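Local structure of signal recognition particle receptor subunit beta (Mus musculus, 2FH5) at residues 14-19 against 63-68; 108-113 against 178-183; 119-124 against 187-192. The protein binds GTP as the beta subunit of the signal recognition particle receptor, which with the particle targets nascent secretory proteins to the endoplasmic reticulum membrane. All blocks are in the same frame, centred on the assembly; numbering follows the deposited sequence.

Interaction 1 (14-19 against 63-68); sequences GLCDSG and GHESLR. With GTP (guanosine-5'-triphosphate), chain D.
The Arg68 guanidinium meets Leu15 obliquely, with CD2 of Leu15 3.6 Å from NH2 of Arg68, while Glu65 CA lies over one face near its rim, and Gly63 O and a water sit in plane at its edge. The His64 ring has Glu65 OE2 over one face near the rim and Ser66 CB at its edge; Cys16 SG approaches it obliquely and lies 3.4 Å from the His64 backbone N. NH2 and NE of Arg68 both donate to Gly63 O, NH2 at 2.8 Å almost in line with the carbonyl and NE at 3.0 Å from above the carbonyl plane. CG lies between the backbone N and the carbonyl carbon (chi1 68°), and a bend at chi3 turns the guanidinium back to Gly63. The edge water accepts from Cys16 N and donates weakly to Glu65 OE2. Gly63 CA is 3.2 Å from Gly14 O, leaving no room for a side chain there. Here the P-loop meets the glycine of the DxxG motif: Gly63 N donates to the gamma-phosphate oxygen O3G of GTP at 2.8 Å, Asp17 N and Gly19 N to O3B and O1B. Amides of both segments thus probably offset part of the phosphate charge.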
loop_
_atom_site.group_PDB
_atom_site.type_symbol
_atom_site.label_atom_id
_atom_site.label_comp_id
_atom_site.label_asym_id
_atom_site.label_seq_id
_atom_site.Cartn_x
_atom_site.Cartn_y
_atom_site.Cartn_z
ATOM N N GLY B 14 6.657 -4.971 4.694
ATOM C CA GLY B 14 6.427 -6.243 4.028
ATOM C C GLY B 14 6.604 -6.067 2.539
ATOM O O GLY B 14 6.674 -4.925 2.044
ATOM N N LEU B 15 6.658 -7.186 1.812
ATOM C CA LEU B 15 6.858 -7.115 0.364
ATOM C C LEU B 15 5.699 -6.383 -0.276
ATOM O O LEU B 15 4.661 -6.179 0.359
ATOM C CB LEU B 15 6.965 -8.519 -0.274
ATOM C CG LEU B 15 8.017 -9.464 0.309
ATOM C CD1 LEU B 15 7.882 -10.805 -0.363
ATOM C CD2 LEU B 15 9.412 -8.892 0.159
ATOM N N CYS B 16 5.897 -5.972 -1.521
ATOM C CA CYS B 16 4.843 -5.317 -2.293
ATOM C C CYS B 16 3.651 -6.248 -2.332
ATOM O O CYS B 16 3.820 -7.463 -2.395
ATOM C CB CYS B 16 5.298 -5.087 -3.728
ATOM S SG CYS B 16 6.434 -3.720 -3.882
ATOM N N ASP B 17 2.453 -5.684 -2.279
ATOM C CA ASP B 17 1.252 -6.497 -2.335
ATOM C C ASP B 17 0.959 -7.393 -1.152
ATOM O O ASP B 17 0.101 -8.275 -1.275
ATOM C CB ASP B 17 1.270 -7.387 -3.587
ATOM C CG ASP B 17 1.197 -6.589 -4.850
ATOM O OD1 ASP B 17 0.163 -5.896 -5.044
ATOM O OD2 ASP B 17 2.168 -6.643 -5.641
ATOM N N SER B 18 1.651 -7.227 -0.029
ATOM C CA SER B 18 1.331 -8.101 1.094
ATOM C C SER B 18 0.001 -7.628 1.729
ATOM O O SER B 18 -0.695 -8.408 2.362
ATOM C CB SER B 18 2.481 -8.135 2.104
ATOM O OG SER B 18 2.894 -6.836 2.462
ATOM N N GLY B 19 -0.345 -6.353 1.505
ATOM C CA GLY B 19 -1.590 -5.788 2.003
ATOM C C GLY B 19 -1.432 -4.714 3.069
ATOM O O GLY B 19 -2.368 -4.451 3.823
ATOM N N GLY B 63 6.610 -1.230 0.205
ATOM C CA GLY B 63 7.366 -2.460 0.170
ATOM C C GLY B 63 8.364 -2.573 -0.971
ATOM O O GLY B 63 9.183 -3.504 -1.002
ATOM N N HIS B 64 8.313 -1.640 -1.915
ATOM C CA HIS B 64 9.238 -1.716 -3.027
ATOM C C HIS B 64 10.703 -1.778 -2.548
ATOM O O HIS B 64 11.099 -1.060 -1.637
ATOM C CB HIS B 64 9.031 -0.543 -3.987
ATOM C CG HIS B 64 9.537 -0.824 -5.365
ATOM N ND1 HIS B 64 10.750 -0.356 -5.824
ATOM C CD2 HIS B 64 9.062 -1.648 -6.332
ATOM C CE1 HIS B 64 11.007 -0.884 -7.008
ATOM N NE2 HIS B 64 9.999 -1.675 -7.339
ATOM N N GLU B 65 11.482 -2.669 -3.159
ATOM C CA GLU B 65 12.903 -2.872 -2.839
ATOM C C GLU B 65 13.706 -1.580 -2.809
ATOM O O GLU B 65 14.532 -1.391 -1.938
ATOM C CB GLU B 65 13.531 -3.829 -3.866
ATOM C CG GLU B 65 12.698 -3.976 -5.192
ATOM C CD GLU B 65 11.476 -4.937 -5.067
ATOM O OE1 GLU B 65 11.681 -6.161 -4.838
ATOM O OE2 GLU B 65 10.315 -4.481 -5.200
ATOM N N SER B 66 13.450 -0.684 -3.754
ATOM C CA SER B 66 14.177 0.572 -3.833
ATOM C C SER B 66 13.839 1.544 -2.732
ATOM O O SER B 66 14.496 2.571 -2.612
ATOM C CB SER B 66 13.921 1.275 -5.174
ATOM O OG SER B 66 12.671 1.965 -5.169
ATOM N N LEU B 67 12.830 1.242 -1.923
ATOM C CA LEU B 67 12.428 2.160 -0.849
ATOM C C LEU B 67 12.279 1.544 0.528
ATOM O O LEU B 67 12.253 2.256 1.515
ATOM C CB LEU B 67 11.070 2.767 -1.170
ATOM C CG LEU B 67 10.782 3.584 -2.413
ATOM C CD1 LEU B 67 9.267 3.731 -2.555
ATOM C CD2 LEU B 67 11.461 4.948 -2.284
ATOM N N ARG B 68 12.155 0.227 0.599
ATOM C CA ARG B 68 11.893 -0.408 1.877
ATOM C C ARG B 68 12.872 -0.108 2.996
ATOM O O ARG B 68 12.448 0.255 4.094
ATOM C CB ARG B 68 11.724 -1.929 1.700
ATOM C CG ARG B 68 12.992 -2.653 1.304
ATOM C CD ARG B 68 12.787 -4.148 1.244
ATOM N NE ARG B 68 11.762 -4.488 0.280
ATOM C CZ ARG B 68 11.735 -5.616 -0.412
ATOM N NH1 ARG B 68 12.693 -6.517 -0.243
ATOM N NH2 ARG B 68 10.740 -5.840 -1.265
HETATM P PG GTP D . 2.944 -1.902 -1.587
HETATM O O1G GTP D . 3.414 -2.215 -2.924
HETATM O O2G GTP D . 2.382 -0.522 -1.470
HETATM O O3G GTP D . 4.056 -2.150 -0.545
HETATM O O3B GTP D . 1.638 -3.012 -1.380
HETATM P PB GTP D . 0.743 -3.138 -0.144
HETATM O O1B GTP D . 1.306 -4.142 0.808
HETATM O O2B GTP D . 0.444 -1.821 0.546
HETATM O O3A GTP D . -0.547 -3.782 -0.833
HETATM P PA GTP D . -2.037 -3.275 -0.846
HETATM O O1A GTP D . -2.514 -2.947 0.461
HETATM O O2A GTP D . -2.191 -2.139 -1.820
HETATM O "O5'" GTP D . -2.709 -4.631 -1.314
HETATM C "C5'" GTP D . -2.377 -5.138 -2.595
HETATM C "C4'" GTP D . -3.602 -5.823 -3.199
HETATM O "O4'" GTP D . -4.043 -6.920 -2.370
HETATM C "C3'" GTP D . -4.830 -4.915 -3.325
HETATM O "O3'" GTP D . -5.544 -5.179 -4.566
HETATM C "C2'" GTP D . -5.643 -5.270 -2.113
HETATM O "O2'" GTP D . -7.034 -4.892 -2.166
HETATM C "C1'" GTP D . -5.395 -6.770 -1.945
HETATM N N9 GTP D . -5.456 -7.244 -0.574
HETATM C C8 GTP D . -4.829 -6.663 0.534
HETATM N N7 GTP D . -5.093 -7.363 1.635
HETATM C C5 GTP D . -5.918 -8.439 1.240
HETATM C C6 GTP D . -6.513 -9.510 1.931
HETATM O O6 GTP D . -6.460 -9.801 3.110
HETATM N N1 GTP D . -7.304 -10.417 1.174
HETATM C C2 GTP D . -7.505 -10.285 -0.188
HETATM N N2 GTP D . -8.293 -11.189 -0.832
HETATM N N3 GTP D . -6.918 -9.252 -0.850
HETATM C C4 GTP D . -6.142 -8.346 -0.135
HETATM O O HOH W 1 8.463 -6.384 -3.118
#

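Interaction 2 (108-113 against 178-183); sequences DSMALK and SQLPLK
Met110 lays its side chain across Pro181 and Leu182, crossing each at about a right angle, where the last turn of helix 91-110 meets the loop that leads into strand 184-188 of this P-loop GTPase fold. The loop turns at Pro181, the centre of an inverse gamma turn whose closing bond, Leu182 N to Leu180 O, is weak. The Met110 side chain is met along its length. CG of Met110 rests on the isobutyl group of Leu182, 3.6 Å from its CD1, whereas SD lies beside the CG-CD edge of the Pro181 ring, 3.8 Å from CG of Pro181. The sulfur is also 4.0 Å from CD2 of Leu180, so three consecutive loop residues border one side chain. The torsions explain this reach: CG stands anti to the carbonyl carbon (chi1 -66°) and SD continues fully extended (chi2 180°), which carries the sulfur from the helix to the loop before the chain bends at chi3. With an alanine here, the ring edge of Pro181 and CD2 of Leu180 would probably lose their partner from the helix end, and a gap would be likely beside Leu182. Behind the contact, Leu180 and Leu182 both touch Leu106, one turn earlier in the helix, which extends the apolar patch. Ser109 turns its CB toward the loop, but its hydroxyl is bonded to Val105 O in its own helix. All the contacts between these segments are apolar, and CB of Ser109 lies 4.0 Å from CD2 of Leu182.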
loop_
_atom_site.group_PDB
_atom_site.type_symbol
_atom_site.label_atom_id
_atom_site.label_comp_id
_atom_site.label_asym_id
_atom_site.label_seq_id
_atom_site.Cartn_x
_atom_site.Cartn_y
_atom_site.Cartn_z
ATOM N N ASP B 108 17.716 -5.140 12.273
ATOM C CA ASP B 108 17.475 -3.730 12.587
ATOM C C ASP B 108 16.807 -3.543 13.934
ATOM O O ASP B 108 17.189 -2.668 14.707
ATOM C CB ASP B 108 16.583 -3.083 11.538
ATOM C CG ASP B 108 17.298 -2.842 10.239
ATOM O OD1 ASP B 108 18.429 -3.337 10.073
ATOM O OD2 ASP B 108 16.721 -2.163 9.372
ATOM N N SER B 109 15.803 -4.369 14.211
ATOM C CA SER B 109 15.055 -4.275 15.456
ATOM C C SER B 109 15.879 -4.547 16.711
ATOM O O SER B 109 15.727 -3.852 17.728
ATOM C CB SER B 109 13.857 -5.220 15.415
ATOM O OG SER B 109 12.995 -4.891 14.341
ATOM N N MET B 110 16.749 -5.549 16.644
ATOM C CA MET B 110 17.573 -5.893 17.799
ATOM C C MET B 110 18.655 -4.856 18.077
ATOM O O MET B 110 18.961 -4.574 19.236
ATOM C CB MET B 110 18.200 -7.275 17.617
ATOM C CG MET B 110 17.171 -8.387 17.610
ATOM S SD MET B 110 17.911 -10.013 17.395
ATOM C CE MET B 110 18.921 -9.756 15.932
ATOM N N ALA B 111 19.229 -4.285 17.019
ATOM C CA ALA B 111 20.269 -3.272 17.179
ATOM C C ALA B 111 19.722 -1.969 17.794
ATOM O O ALA B 111 20.453 -1.004 17.960
ATOM C CB ALA B 111 20.925 -2.979 15.822
ATOM N N LEU B 112 18.440 -1.942 18.133
ATOM C CA LEU B 112 17.848 -0.737 18.690
ATOM C C LEU B 112 17.877 -0.706 20.206
ATOM O O LEU B 112 17.697 -1.736 20.856
ATOM C CB LEU B 112 16.390 -0.585 18.211
ATOM C CG LEU B 112 16.105 -0.033 16.808
ATOM C CD1 LEU B 112 14.625 -0.140 16.508
ATOM C CD2 LEU B 112 16.556 1.414 16.730
ATOM N N LYS B 113 18.091 0.485 20.759
ATOM C CA LYS B 113 18.111 0.661 22.204
ATOM C C LYS B 113 16.911 -0.067 22.812
ATOM O O LYS B 113 17.074 -1.074 23.497
ATOM C CB LYS B 113 18.055 2.151 22.550
ATOM C CG LYS B 113 19.335 2.926 22.229
ATOM C CD LYS B 113 20.476 2.556 23.185
ATOM C CE LYS B 113 21.787 3.286 22.849
ATOM N NZ LYS B 113 22.396 2.847 21.551
ATOM N N SER B 178 11.691 -17.856 19.087
ATOM C CA SER B 178 11.766 -17.773 20.558
ATOM C C SER B 178 13.190 -17.483 21.094
ATOM O O SER B 178 13.342 -16.929 22.175
ATOM C CB SER B 178 11.247 -19.062 21.192
ATOM O OG SER B 178 12.103 -20.145 20.876
ATOM N N GLN B 179 14.223 -17.844 20.340
ATOM C CA GLN B 179 15.599 -17.587 20.762
ATOM C C GLN B 179 15.953 -16.102 20.636
ATOM O O GLN B 179 17.051 -15.670 20.992
ATOM C CB GLN B 179 16.585 -18.385 19.896
ATOM C CG GLN B 179 16.183 -19.815 19.636
ATOM C CD GLN B 179 17.051 -20.456 18.585
ATOM O OE1 GLN B 179 17.953 -19.808 18.030
ATOM N NE2 GLN B 179 16.794 -21.739 18.294
ATOM N N LEU B 180 15.028 -15.309 20.128
ATOM C CA LEU B 180 15.321 -13.908 19.923
ATOM C C LEU B 180 15.082 -13.009 21.110
ATOM O O LEU B 180 14.120 -13.196 21.857
ATOM C CB LEU B 180 14.487 -13.368 18.751
ATOM C CG LEU B 180 14.778 -13.805 17.316
ATOM C CD1 LEU B 180 13.918 -12.993 16.367
ATOM C CD2 LEU B 180 16.248 -13.589 17.004
ATOM N N PRO B 181 15.968 -12.021 21.309
ATOM C CA PRO B 181 15.802 -11.080 22.421
ATOM C C PRO B 181 14.767 -10.031 21.973
ATOM O O PRO B 181 15.053 -8.830 22.012
ATOM C CB PRO B 181 17.195 -10.471 22.576
ATOM C CG PRO B 181 17.725 -10.477 21.156
ATOM C CD PRO B 181 17.291 -11.859 20.672
ATOM N N LEU B 182 13.591 -10.498 21.530
ATOM C CA LEU B 182 12.495 -9.643 21.051
ATOM C C LEU B 182 11.143 -10.309 21.243
ATOM O O LEU B 182 11.030 -11.528 21.135
ATOM C CB LEU B 182 12.594 -9.399 19.548
ATOM C CG LEU B 182 13.702 -8.683 18.790
ATOM C CD1 LEU B 182 13.713 -9.197 17.361
ATOM C CD2 LEU B 182 13.467 -7.192 18.823
ATOM N N LYS B 183 10.112 -9.509 21.501
ATOM C CA LYS B 183 8.756 -10.045 21.605
ATOM C C LYS B 183 8.354 -10.251 20.124
ATOM O O LYS B 183 8.386 -9.311 19.328
ATOM C CB LYS B 183 7.819 -9.024 22.257
ATOM C CG LYS B 183 8.140 -8.681 23.704
ATOM C CD LYS B 183 7.806 -9.842 24.642
ATOM C CE LYS B 183 7.957 -9.436 26.099
ATOM N NZ LYS B 183 7.583 -10.551 27.005
#

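Interaction 3 (119-124 against 187-192); sequences LIACNK and LECSAK. With GTP (guanosine-5'-triphosphate), chain D.
Ala121 and Cys122 pair in parallel with Leu187 and Glu188, joining strand 117-123 to the outermost strand of the sheet in this chain, 184-188: Leu187 N donates to Ile120 O, Cys122 N to Leu187 O at 2.9 Å (164° at the hydrogen), and Cys189 N to Cys122 O. On the face of Ala121 and Leu187, the two methyls of Leu119 meet the branch of Leu187 crosswise, CD1 of Leu119 lying 3.7 Å from CG of Leu187. Trp209 of helix 204-213 touches both leucines. Cys189 SG lies 4.1 Å from Ala121 CB and 3.5 Å from Asn123 OD1. Asn123 CG is anti to the backbone N (chi1 -172°), and the P-loop holds its amide beside the guanine. Lys124 runs its extended chain along the base, CG 3.4 Å from GTP C6, and Lys192 passes with CD 3.6 Å from GTP N3. Asn123 and Lys124 open the NKxD motif, completed by Asp126, which also bonds the GTP, and Ser190 to Lys192 form the SAK motif. Ala191 N donates to GTP O6 at 2.8 Å and 163°. Because that amide can only donate, it suits the keto oxygen of guanine and would match the amino group of adenine poorly.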
loop_
_atom_site.group_PDB
_atom_site.type_symbol
_atom_site.label_atom_id
_atom_site.label_comp_id
_atom_site.label_asym_id
_atom_site.label_seq_id
_atom_site.Cartn_x
_atom_site.Cartn_y
_atom_site.Cartn_z
ATOM N N LEU B 119 5.299 -8.080 15.228
ATOM C CA LEU B 119 4.241 -9.022 14.867
ATOM C C LEU B 119 4.379 -9.449 13.418
ATOM O O LEU B 119 4.764 -8.662 12.553
ATOM C CB LEU B 119 2.852 -8.400 15.070
ATOM C CG LEU B 119 1.643 -9.247 14.632
ATOM C CD1 LEU B 119 1.398 -10.376 15.621
ATOM C CD2 LEU B 119 0.406 -8.363 14.538
ATOM N N ILE B 120 4.072 -10.709 13.160
ATOM C CA ILE B 120 4.112 -11.226 11.811
ATOM C C ILE B 120 2.636 -11.474 11.500
ATOM O O ILE B 120 2.064 -12.452 11.983
ATOM C CB ILE B 120 4.867 -12.576 11.715
ATOM C CG1 ILE B 120 6.242 -12.470 12.394
ATOM C CG2 ILE B 120 4.964 -12.998 10.231
ATOM C CD1 ILE B 120 7.170 -11.539 11.698
ATOM N N ALA B 121 2.022 -10.585 10.716
ATOM C CA ALA B 121 0.615 -10.708 10.364
ATOM C C ALA B 121 0.455 -11.453 9.059
ATOM O O ALA B 121 0.754 -10.926 7.985
ATOM C CB ALA B 121 -0.023 -9.355 10.259
ATOM N N CYS B 122 -0.028 -12.687 9.175
ATOM C CA CYS B 122 -0.241 -13.550 8.045
ATOM C C CYS B 122 -1.598 -13.161 7.456
ATOM O O CYS B 122 -2.650 -13.662 7.860
ATOM C CB CYS B 122 -0.173 -14.994 8.529
ATOM S SG CYS B 122 1.456 -15.376 9.283
ATOM N N ASN B 123 -1.530 -12.244 6.489
ATOM C CA ASN B 123 -2.686 -11.654 5.828
ATOM C C ASN B 123 -3.234 -12.420 4.619
ATOM O O ASN B 123 -2.631 -13.396 4.150
ATOM C CB ASN B 123 -2.303 -10.211 5.474
ATOM C CG ASN B 123 -3.455 -9.398 4.958
ATOM O OD1 ASN B 123 -4.537 -9.411 5.600
ATOM N ND2 ASN B 123 -3.255 -8.725 3.915
ATOM N N LYS B 124 -4.388 -11.968 4.130
ATOM C CA LYS B 124 -5.074 -12.588 2.994
ATOM C C LYS B 124 -5.607 -14.002 3.293
ATOM O O LYS B 124 -5.693 -14.851 2.389
ATOM C CB LYS B 124 -4.156 -12.622 1.765
ATOM C CG LYS B 124 -3.669 -11.224 1.326
ATOM C CD LYS B 124 -3.410 -11.099 -0.190
ATOM C CE LYS B 124 -2.732 -9.769 -0.457
ATOM N NZ LYS B 124 -2.023 -9.740 -1.766
ATOM N N LEU B 187 0.034 -13.913 13.947
ATOM C CA LEU B 187 -1.418 -13.972 13.997
ATOM C C LEU B 187 -1.926 -14.009 12.559
ATOM O O LEU B 187 -1.152 -13.808 11.623
ATOM C CB LEU B 187 -2.011 -12.805 14.798
ATOM C CG LEU B 187 -2.024 -11.321 14.425
ATOM C CD1 LEU B 187 -2.888 -11.065 13.194
ATOM C CD2 LEU B 187 -2.573 -10.553 15.615
ATOM N N GLU B 188 -3.204 -14.311 12.381
ATOM C CA GLU B 188 -3.793 -14.374 11.053
ATOM C C GLU B 188 -4.780 -13.228 10.879
ATOM O O GLU B 188 -5.305 -12.692 11.859
ATOM C CB GLU B 188 -4.495 -15.714 10.859
ATOM C CG GLU B 188 -3.571 -16.898 11.048
ATOM C CD GLU B 188 -4.300 -18.232 10.974
ATOM O OE1 GLU B 188 -5.429 -18.319 11.496
ATOM O OE2 GLU B 188 -3.742 -19.200 10.409
ATOM N N CYS B 189 -5.006 -12.823 9.634
ATOM C CA CYS B 189 -5.948 -11.744 9.362
ATOM C C CYS B 189 -6.310 -11.653 7.895
ATOM O O CYS B 189 -5.741 -12.343 7.049
ATOM C CB CYS B 189 -5.400 -10.390 9.836
ATOM S SG CYS B 189 -3.879 -9.838 9.030
ATOM N N SER B 190 -7.297 -10.808 7.619
ATOM C CA SER B 190 -7.785 -10.569 6.276
ATOM C C SER B 190 -8.245 -9.121 6.189
ATOM O O SER B 190 -9.000 -8.656 7.035
ATOM C CB SER B 190 -8.947 -11.491 5.964
ATOM O OG SER B 190 -9.432 -11.240 4.655
ATOM N N ALA B 191 -7.771 -8.404 5.176
ATOM C CA ALA B 191 -8.150 -7.016 4.997
ATOM C C ALA B 191 -9.452 -6.919 4.197
ATOM O O ALA B 191 -10.070 -5.863 4.122
ATOM C CB ALA B 191 -7.030 -6.259 4.287
ATOM N N LYS B 192 -9.859 -8.025 3.592
ATOM C CA LYS B 192 -11.088 -8.059 2.813
ATOM C C LYS B 192 -12.108 -8.990 3.467
ATOM O O LYS B 192 -12.231 -10.158 3.084
ATOM C CB LYS B 192 -10.808 -8.539 1.392
ATOM C CG LYS B 192 -10.337 -7.465 0.418
ATOM C CD LYS B 192 -10.332 -8.008 -1.011
ATOM C CE LYS B 192 -9.867 -6.981 -2.010
ATOM N NZ LYS B 192 -9.896 -7.531 -3.386
HETATM P PG GTP D . 2.944 -1.902 -1.587
HETATM O O1G GTP D . 3.414 -2.215 -2.924
HETATM O O2G GTP D . 2.382 -0.522 -1.470
HETATM O O3G GTP D . 4.056 -2.150 -0.545
HETATM O O3B GTP D . 1.638 -3.012 -1.380
HETATM P PB GTP D . 0.743 -3.138 -0.144
HETATM O O1B GTP D . 1.306 -4.142 0.808
HETATM O O2B GTP D . 0.444 -1.821 0.546
HETATM O O3A GTP D . -0.547 -3.782 -0.833
HETATM P PA GTP D . -2.037 -3.275 -0.846
HETATM O O1A GTP D . -2.514 -2.947 0.461
HETATM O O2A GTP D . -2.191 -2.139 -1.820
HETATM O "O5'" GTP D . -2.709 -4.631 -1.314
HETATM C "C5'" GTP D . -2.377 -5.138 -2.595
HETATM C "C4'" GTP D . -3.602 -5.823 -3.199
HETATM O "O4'" GTP D . -4.043 -6.920 -2.370
HETATM C "C3'" GTP D . -4.830 -4.915 -3.325
HETATM O "O3'" GTP D . -5.544 -5.179 -4.566
HETATM C "C2'" GTP D . -5.643 -5.270 -2.113
HETATM O "O2'" GTP D . -7.034 -4.892 -2.166
HETATM C "C1'" GTP D . -5.395 -6.770 -1.945
HETATM N N9 GTP D . -5.456 -7.244 -0.574
HETATM C C8 GTP D . -4.829 -6.663 0.534
HETATM N N7 GTP D . -5.093 -7.363 1.635
HETATM C C5 GTP D . -5.918 -8.439 1.240
HETATM C C6 GTP D . -6.513 -9.510 1.931
HETATM O O6 GTP D . -6.460 -9.801 3.110
HETATM N N1 GTP D . -7.304 -10.417 1.174
HETATM C C2 GTP D . -7.505 -10.285 -0.188
HETATM N N2 GTP D . -8.293 -11.189 -0.832
HETATM N N3 GTP D . -6.918 -9.252 -0.850
HETATM C C4 GTP D . -6.142 -8.346 -0.135
#

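How the interactions relate
Interactions 1 and 3 serve the two ends of one GTP, the phosphates and the guanine, with centres 16 Å apart. They also touch directly: Asp17 O lies 2.6 Å from Lys124 NZ and Ser18 O 3.0 Å from Asn123 ND2, both probable hydrogen bonds, so the P-loop backbone is tied to the base-binding segment. Interaction 2 stands away from the nucleotide, its centre 22 Å from that of each of the others, and its nearest atoms are about 7 Å from interaction 1. Its link to interaction 3 is through the chain: helix 91-110 is followed by strand 117-123, and residues 178-183 by strand 184-188, so the helix end and loop joined in 108-113/178-183 lead into the strands paired in 119-124/187-192.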